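Local atomic coordinates of histone-lysine N-methyltransferase SETMAR (Homo sapiens, PDB entry 3F2K), a protein that methylates histone H3 and, through its mariner transposase part, the domain described here, binds DNA in double-strand break repair and restart of stalled replication forks. Residues D38-L43 with H167-L172; Y87-P92 with D186-F191. All coordinates share one frame; numbering follows the deposited sequence.

Interaction 1. Residues D38-L43 with H167-L172; sequences DEKWIL and HVFKHL. With MG (magnesium ion), chain D.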
loop_
_atom_site.group_PDB
_atom_site.type_symbol
_atom_site.label_atom_id
_atom_site.label_comp_id
_atom_site.label_asym_id
_atom_site.label_seq_id
_atom_site.Cartn_x
_atom_site.Cartn_y
_atom_site.Cartn_z
ATOM N N ASP A 38 0.445 -2.617 1.011
ATOM C CA ASP A 38 0.632 -3.748 0.133
ATOM C C ASP A 38 1.556 -4.730 0.829
ATOM O O ASP A 38 2.342 -4.392 1.752
ATOM C CB ASP A 38 1.222 -3.336 -1.256
ATOM C CG ASP A 38 0.928 -4.391 -2.360
ATOM O OD1 ASP A 38 -0.009 -5.204 -2.153
ATOM O OD2 ASP A 38 1.620 -4.362 -3.386
ATOM N N GLU A 39 1.509 -5.925 0.294
ATOM C CA GLU A 39 2.340 -7.056 0.749
ATOM C C GLU A 39 3.463 -7.227 -0.281
ATOM O O GLU A 39 3.279 -7.043 -1.512
ATOM C CB GLU A 39 1.466 -8.323 0.840
ATOM C CG GLU A 39 0.438 -8.377 2.031
ATOM C CD GLU A 39 -0.922 -7.700 1.695
ATOM O OE1 GLU A 39 -1.083 -7.169 0.589
ATOM O OE2 GLU A 39 -1.827 -7.777 2.552
ATOM N N LYS A 40 4.633 -7.595 0.221
ATOM C CA LYS A 40 5.719 -8.031 -0.673
ATOM C C LYS A 40 6.554 -9.165 -0.044
ATOM O O LYS A 40 6.896 -9.130 1.121
ATOM C CB LYS A 40 6.633 -6.828 -1.003
ATOM C CG LYS A 40 7.976 -7.150 -1.628
ATOM C CD LYS A 40 8.692 -5.891 -2.035
ATOM C CE LYS A 40 10.085 -6.221 -2.558
ATOM N NZ LYS A 40 9.807 -6.684 -3.933
ATOM N N TRP A 41 6.876 -10.169 -0.848
ATOM C CA TRP A 41 7.946 -11.109 -0.460
ATOM C C TRP A 41 9.368 -10.547 -0.673
ATOM O O TRP A 41 9.782 -10.211 -1.816
ATOM C CB TRP A 41 7.762 -12.457 -1.213
ATOM C CG TRP A 41 6.538 -13.202 -0.785
ATOM C CD1 TRP A 41 5.330 -13.202 -1.399
ATOM C CD2 TRP A 41 6.387 -13.999 0.407
ATOM N NE1 TRP A 41 4.440 -13.960 -0.683
ATOM C CE2 TRP A 41 5.066 -14.473 0.422
ATOM C CE3 TRP A 41 7.252 -14.375 1.442
ATOM C CZ2 TRP A 41 4.572 -15.312 1.456
ATOM C CZ3 TRP A 41 6.775 -15.198 2.464
ATOM C CH2 TRP A 41 5.441 -15.642 2.477
ATOM N N ILE A 42 10.105 -10.457 0.423
ATOM C CA ILE A 42 11.477 -9.974 0.407
ATOM C C ILE A 42 12.362 -11.267 0.398
ATOM O O ILE A 42 12.319 -12.051 1.341
ATOM C CB ILE A 42 11.834 -9.209 1.635
ATOM C CG1 ILE A 42 11.122 -7.840 1.652
ATOM C CG2 ILE A 42 13.435 -9.049 1.739
ATOM C CD1 ILE A 42 11.474 -6.990 2.842
ATOM N N LEU A 43 13.073 -11.451 -0.702
ATOM C CA LEU A 43 14.010 -12.578 -0.855
ATOM C C LEU A 43 15.217 -12.373 0.032
ATOM O O LEU A 43 15.650 -11.240 0.284
ATOM C CB LEU A 43 14.491 -12.705 -2.298
ATOM C CG LEU A 43 13.469 -12.839 -3.420
ATOM C CD1 LEU A 43 14.172 -12.882 -4.727
ATOM C CD2 LEU A 43 12.559 -14.063 -3.241
ATOM N N HIS A 167 5.763 3.099 -5.634
ATOM C CA HIS A 167 6.643 4.034 -4.930
ATOM C C HIS A 167 7.520 3.322 -3.904
ATOM O O HIS A 167 8.757 3.178 -4.110
ATOM C CB HIS A 167 5.822 5.149 -4.226
ATOM C CG HIS A 167 6.688 6.217 -3.639
ATOM N ND1 HIS A 167 7.550 6.961 -4.431
ATOM C CD2 HIS A 167 6.811 6.693 -2.370
ATOM C CE1 HIS A 167 8.218 7.814 -3.644
ATOM N NE2 HIS A 167 7.767 7.682 -2.400
ATOM N N VAL A 168 6.933 2.881 -2.794
ATOM C CA VAL A 168 7.771 2.292 -1.725
ATOM C C VAL A 168 8.551 1.075 -2.207
ATOM O O VAL A 168 9.783 0.975 -2.018
ATOM C CB VAL A 168 6.928 1.996 -0.389
ATOM C CG1 VAL A 168 7.824 1.415 0.681
ATOM C CG2 VAL A 168 6.217 3.301 0.118
ATOM N N PHE A 169 7.856 0.138 -2.880
ATOM C CA PHE A 169 8.510 -1.082 -3.290
ATOM C C PHE A 169 9.575 -0.879 -4.371
ATOM O O PHE A 169 10.550 -1.595 -4.403
ATOM C CB PHE A 169 7.475 -2.191 -3.681
ATOM C CG PHE A 169 6.700 -2.773 -2.446
ATOM C CD1 PHE A 169 7.182 -2.574 -1.157
ATOM C CD2 PHE A 169 5.518 -3.498 -2.588
ATOM C CE1 PHE A 169 6.485 -3.059 -0.034
ATOM C CE2 PHE A 169 4.818 -4.012 -1.429
ATOM C CZ PHE A 169 5.309 -3.770 -0.192
ATOM N N LYS A 170 9.344 0.082 -5.250
ATOM C CA LYS A 170 10.321 0.433 -6.265
ATOM C C LYS A 170 11.637 0.856 -5.617
ATOM O O LYS A 170 12.720 0.301 -5.925
ATOM C CB LYS A 170 9.749 1.541 -7.139
ATOM C CG LYS A 170 10.756 2.255 -8.036
ATOM C CD LYS A 170 10.124 3.387 -8.800
ATOM C CE LYS A 170 9.508 4.484 -7.923
ATOM N NZ LYS A 170 8.565 5.386 -8.775
ATOM N N HIS A 171 11.540 1.764 -4.669
ATOM C CA HIS A 171 12.710 2.226 -3.928
ATOM C C HIS A 171 13.337 1.143 -3.015
ATOM O O HIS A 171 14.598 1.037 -2.884
ATOM C CB HIS A 171 12.361 3.447 -3.139
ATOM C CG HIS A 171 12.155 4.654 -3.993
ATOM N ND1 HIS A 171 13.200 5.291 -4.626
ATOM C CD2 HIS A 171 11.030 5.283 -4.400
ATOM C CE1 HIS A 171 12.736 6.302 -5.338
ATOM N NE2 HIS A 171 11.418 6.310 -5.236
ATOM N N LEU A 172 12.488 0.291 -2.458
ATOM C CA LEU A 172 12.986 -0.864 -1.678
ATOM C C LEU A 172 13.757 -1.846 -2.576
ATOM O O LEU A 172 14.838 -2.276 -2.163
ATOM C CB LEU A 172 11.839 -1.609 -0.996
ATOM C CG LEU A 172 12.218 -2.852 -0.131
ATOM C CD1 LEU A 172 13.124 -2.434 1.094
ATOM C CD2 LEU A 172 10.891 -3.468 0.366
HETATM MG MG MG D . -0.663 -6.834 -3.470
HETATM O O HOH W 1 0.430 -5.859 -5.118
HETATM O O HOH W 2 -1.830 -7.702 -1.873
HETATM O O HOH W 3 0.949 -7.891 -2.808
HETATM O O HOH W 4 -1.284 -8.487 -4.711
#
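The first torsions lay Lys-40 across one face of the Phe-169 ring: in the lysine CG lies anti to the backbone N (chi1 166°), and in the phenylalanine CG stands anti to the carbonyl carbon (chi1 -71°), sending the ring from helix 163-176 to the strand. The two side chains run past each other in opposite directions. Lys-40 CB sits over one face of the ring, nearer its rim, 3.6 Å from the centroid in a CH-pi contact, while CD reaches the other end of the ring, 3.7 Å from Phe-169 CG. A long aliphatic chain suits this place, since it can cover a ring and still carry its amine onward, here to a hydrogen bond with Asn-173. At the ring's edge, near its plane, Asp-38 O approaches Phe-169 CZ at 3.6 Å, and Asp-38 CB lies 3.7 Å from Phe-169 CE2. Leu-172 continues the apolar surface, its CD2 4.1 Å from Lys-40 CD and 4.3 Å from Ile-42 CD1. No hydrogen bond joins the two segments directly; they meet by CH-pi and van der Waals contact. The carboxylate of Asp-38 is left to bind magnesium through OD1, at 2.2 Å and beside Asp-130, and to accept hydrogen bonds through OD2 from a metal-bound water and from Asn-165, as fits the metal site of this RNase H-like transposase domain.

Interaction 2. Residues Y87-P92 with D186-F191; sequences YSFLNP and DAENAF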
loop_
_atom_site.group_PDB
_atom_site.type_symbol
_atom_site.label_atom_id
_atom_site.label_comp_id
_atom_site.label_asym_id
_atom_site.label_seq_id
_atom_site.Cartn_x
_atom_site.Cartn_y
_atom_site.Cartn_z
ATOM N N TYR A 87 4.378 -1.461 10.021
ATOM C CA TYR A 87 4.789 -2.572 9.117
ATOM C C TYR A 87 4.976 -3.832 9.930
ATOM O O TYR A 87 5.173 -3.769 11.157
ATOM C CB TYR A 87 6.074 -2.241 8.335
ATOM C CG TYR A 87 7.305 -2.023 9.195
ATOM C CD1 TYR A 87 8.155 -3.083 9.546
ATOM C CD2 TYR A 87 7.636 -0.753 9.614
ATOM C CE1 TYR A 87 9.297 -2.849 10.297
ATOM C CE2 TYR A 87 8.775 -0.503 10.395
ATOM C CZ TYR A 87 9.576 -1.543 10.733
ATOM O OH TYR A 87 10.688 -1.242 11.466
ATOM N N SER A 88 4.941 -4.987 9.285
ATOM C CA SER A 88 4.968 -6.239 10.076
ATOM C C SER A 88 5.500 -7.316 9.148
ATOM O O SER A 88 5.379 -7.201 7.907
ATOM C CB SER A 88 3.573 -6.627 10.606
ATOM O OG SER A 88 2.625 -6.855 9.578
ATOM N N PHE A 89 6.096 -8.329 9.743
ATOM C CA PHE A 89 6.633 -9.452 8.955
ATOM C C PHE A 89 5.844 -10.685 9.361
ATOM O O PHE A 89 5.477 -10.809 10.523
ATOM C CB PHE A 89 8.114 -9.630 9.271
ATOM C CG PHE A 89 8.930 -8.459 8.846
ATOM C CD1 PHE A 89 9.478 -8.417 7.573
ATOM C CD2 PHE A 89 9.124 -7.383 9.694
ATOM C CE1 PHE A 89 10.230 -7.303 7.154
ATOM C CE2 PHE A 89 9.889 -6.274 9.263
ATOM C CZ PHE A 89 10.414 -6.248 8.011
ATOM N N LEU A 90 5.512 -11.510 8.376
ATOM C CA LEU A 90 4.775 -12.748 8.601
ATOM C C LEU A 90 5.738 -13.746 9.229
ATOM O O LEU A 90 6.806 -14.050 8.642
ATOM C CB LEU A 90 4.253 -13.255 7.262
ATOM C CG LEU A 90 3.314 -14.459 7.141
ATOM C CD1 LEU A 90 1.945 -14.066 7.665
ATOM C CD2 LEU A 90 3.312 -14.848 5.669
ATOM N N ASN A 91 5.360 -14.188 10.428
ATOM C CA ASN A 91 6.149 -15.034 11.343
ATOM C C ASN A 91 5.726 -16.502 11.316
ATOM O O ASN A 91 4.587 -16.846 10.940
ATOM C CB ASN A 91 6.012 -14.555 12.801
ATOM C CG ASN A 91 6.463 -13.126 13.006
ATOM O OD1 ASN A 91 5.762 -12.349 13.647
ATOM N ND2 ASN A 91 7.624 -12.773 12.463
ATOM N N PRO A 92 6.643 -17.391 11.716
ATOM C CA PRO A 92 6.226 -18.822 11.808
ATOM C C PRO A 92 4.922 -18.980 12.591
ATOM O O PRO A 92 4.719 -18.294 13.605
ATOM C CB PRO A 92 7.385 -19.495 12.583
ATOM C CG PRO A 92 8.409 -18.385 12.889
ATOM C CD PRO A 92 8.062 -17.179 12.031
ATOM N N ASP A 186 17.959 -10.479 9.742
ATOM C CA ASP A 186 18.819 -9.626 8.929
ATOM C C ASP A 186 18.000 -8.934 7.875
ATOM O O ASP A 186 18.303 -7.790 7.513
ATOM C CB ASP A 186 19.909 -10.438 8.208
ATOM C CG ASP A 186 20.908 -11.068 9.171
ATOM O OD1 ASP A 186 21.183 -10.487 10.260
ATOM O OD2 ASP A 186 21.423 -12.146 8.800
ATOM N N ALA A 187 16.984 -9.647 7.383
ATOM C CA ALA A 187 16.067 -9.135 6.357
ATOM C C ALA A 187 15.225 -8.010 6.955
ATOM O O ALA A 187 15.074 -6.935 6.330
ATOM C CB ALA A 187 15.194 -10.267 5.766
ATOM N N GLU A 188 14.700 -8.249 8.158
ATOM C CA GLU A 188 14.027 -7.197 8.952
ATOM C C GLU A 188 14.885 -5.960 9.253
ATOM O O GLU A 188 14.404 -4.809 9.190
ATOM C CB GLU A 188 13.508 -7.749 10.274
ATOM C CG GLU A 188 12.399 -8.810 10.137
ATOM C CD GLU A 188 11.735 -9.111 11.480
ATOM O OE1 GLU A 188 10.957 -10.093 11.560
ATOM O OE2 GLU A 188 11.983 -8.352 12.459
ATOM N N ASN A 189 16.134 -6.198 9.655
ATOM C CA ASN A 189 17.046 -5.097 9.947
ATOM C C ASN A 189 17.304 -4.270 8.681
ATOM O O ASN A 189 17.424 -3.061 8.787
ATOM C CB ASN A 189 18.388 -5.592 10.502
ATOM C CG ASN A 189 18.288 -6.154 11.915
ATOM O OD1 ASN A 189 17.387 -5.815 12.694
ATOM N ND2 ASN A 189 19.256 -7.017 12.263
ATOM N N ALA A 190 17.435 -4.910 7.520
ATOM C CA ALA A 190 17.649 -4.152 6.263
ATOM C C ALA A 190 16.363 -3.330 5.878
ATOM O O ALA A 190 16.436 -2.161 5.492
ATOM C CB ALA A 190 18.085 -5.065 5.180
ATOM N N PHE A 191 15.184 -3.940 6.044
ATOM C CA PHE A 191 13.953 -3.178 5.847
ATOM C C PHE A 191 13.874 -1.982 6.807
ATOM O O PHE A 191 13.478 -0.872 6.435
ATOM C CB PHE A 191 12.730 -4.117 5.968
ATOM C CG PHE A 191 11.459 -3.432 5.693
ATOM C CD1 PHE A 191 11.017 -3.280 4.362
ATOM C CD2 PHE A 191 10.744 -2.828 6.736
ATOM C CE1 PHE A 191 9.813 -2.588 4.070
ATOM C CE2 PHE A 191 9.572 -2.108 6.448
ATOM C CZ PHE A 191 9.110 -1.996 5.131
HETATM O O HOH W 5 8.538 -10.055 13.219
#
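Phe-89 lies flat against the side chain of Glu-188, whose CG sits over the centre of the ring, 3.5 Å from the centroid and almost on the ring normal. Beyond CG the glutamate chain is extended, and its carboxylate stacks on the ring with the planes 11° apart. Packing is also tight on the inner side, where Phe-191 meets two aromatics of the strand. Phe-191, whose CG points away from its own amide nitrogen (chi1 -176°), turns an edge to the face of Tyr-87, its CE2 3.5 Å from Tyr-87 CD1. Phe-89 in turn directs its own edge toward the face of Phe-191 in an offset edge-to-face pair, the centroids 5.6 Å apart and the planes nearly perpendicular at 87°. Flat, apolar rings suit such a cluster because each can offer both an edge and a face. An alanine in place of Phe-89 would remove the ring and is likely to open a gap beside Phe-191 and leave the methylenes of Glu-188 without their aromatic cover. The outer side is looser and wet: Asn-91 ND2 and Glu-188 OE1 stand 4.4 Å apart, joined by a water that accepts from the amide at 3.0 Å and donates to the carboxylate at 2.9 Å. Polar residues fit this margin, where a solvent molecule completes the join. Residues 87-89, on the outermost strand of the sheet within this chain, run nearly antiparallel to helical residues 186-191, and Phe-191 also touches Val-75 and Ile-77 of strand 72-80 and Ile-42 of strand 34-43.

Overall arrangement
Interactions 1 and 2 set consecutive helices, 163-176 and 184-196, against the same mixed sheet; the centres of the two contacts lie about 12 Å apart. Strand 72-80 lies between the strands they use, and the two contacts meet through Phe-191: its CE1 is 4.0 Å from Leu-172 CD2, and its CD1 is 4.0 Å from Ile-42 CD1. A second junction forms where Trp-41 CH2 packs 3.9 Å from Leu-90 CD2. Interaction 1 includes Asp-38 of the magnesium site, completed on the protein side by Asp-130, whereas interaction 2 is more peripheral, the side chain of Phe-191 lying about 14 Å from the ion. Apolar packing thus runs from the metal-binding strand to strand 83-89, outermost within this chain.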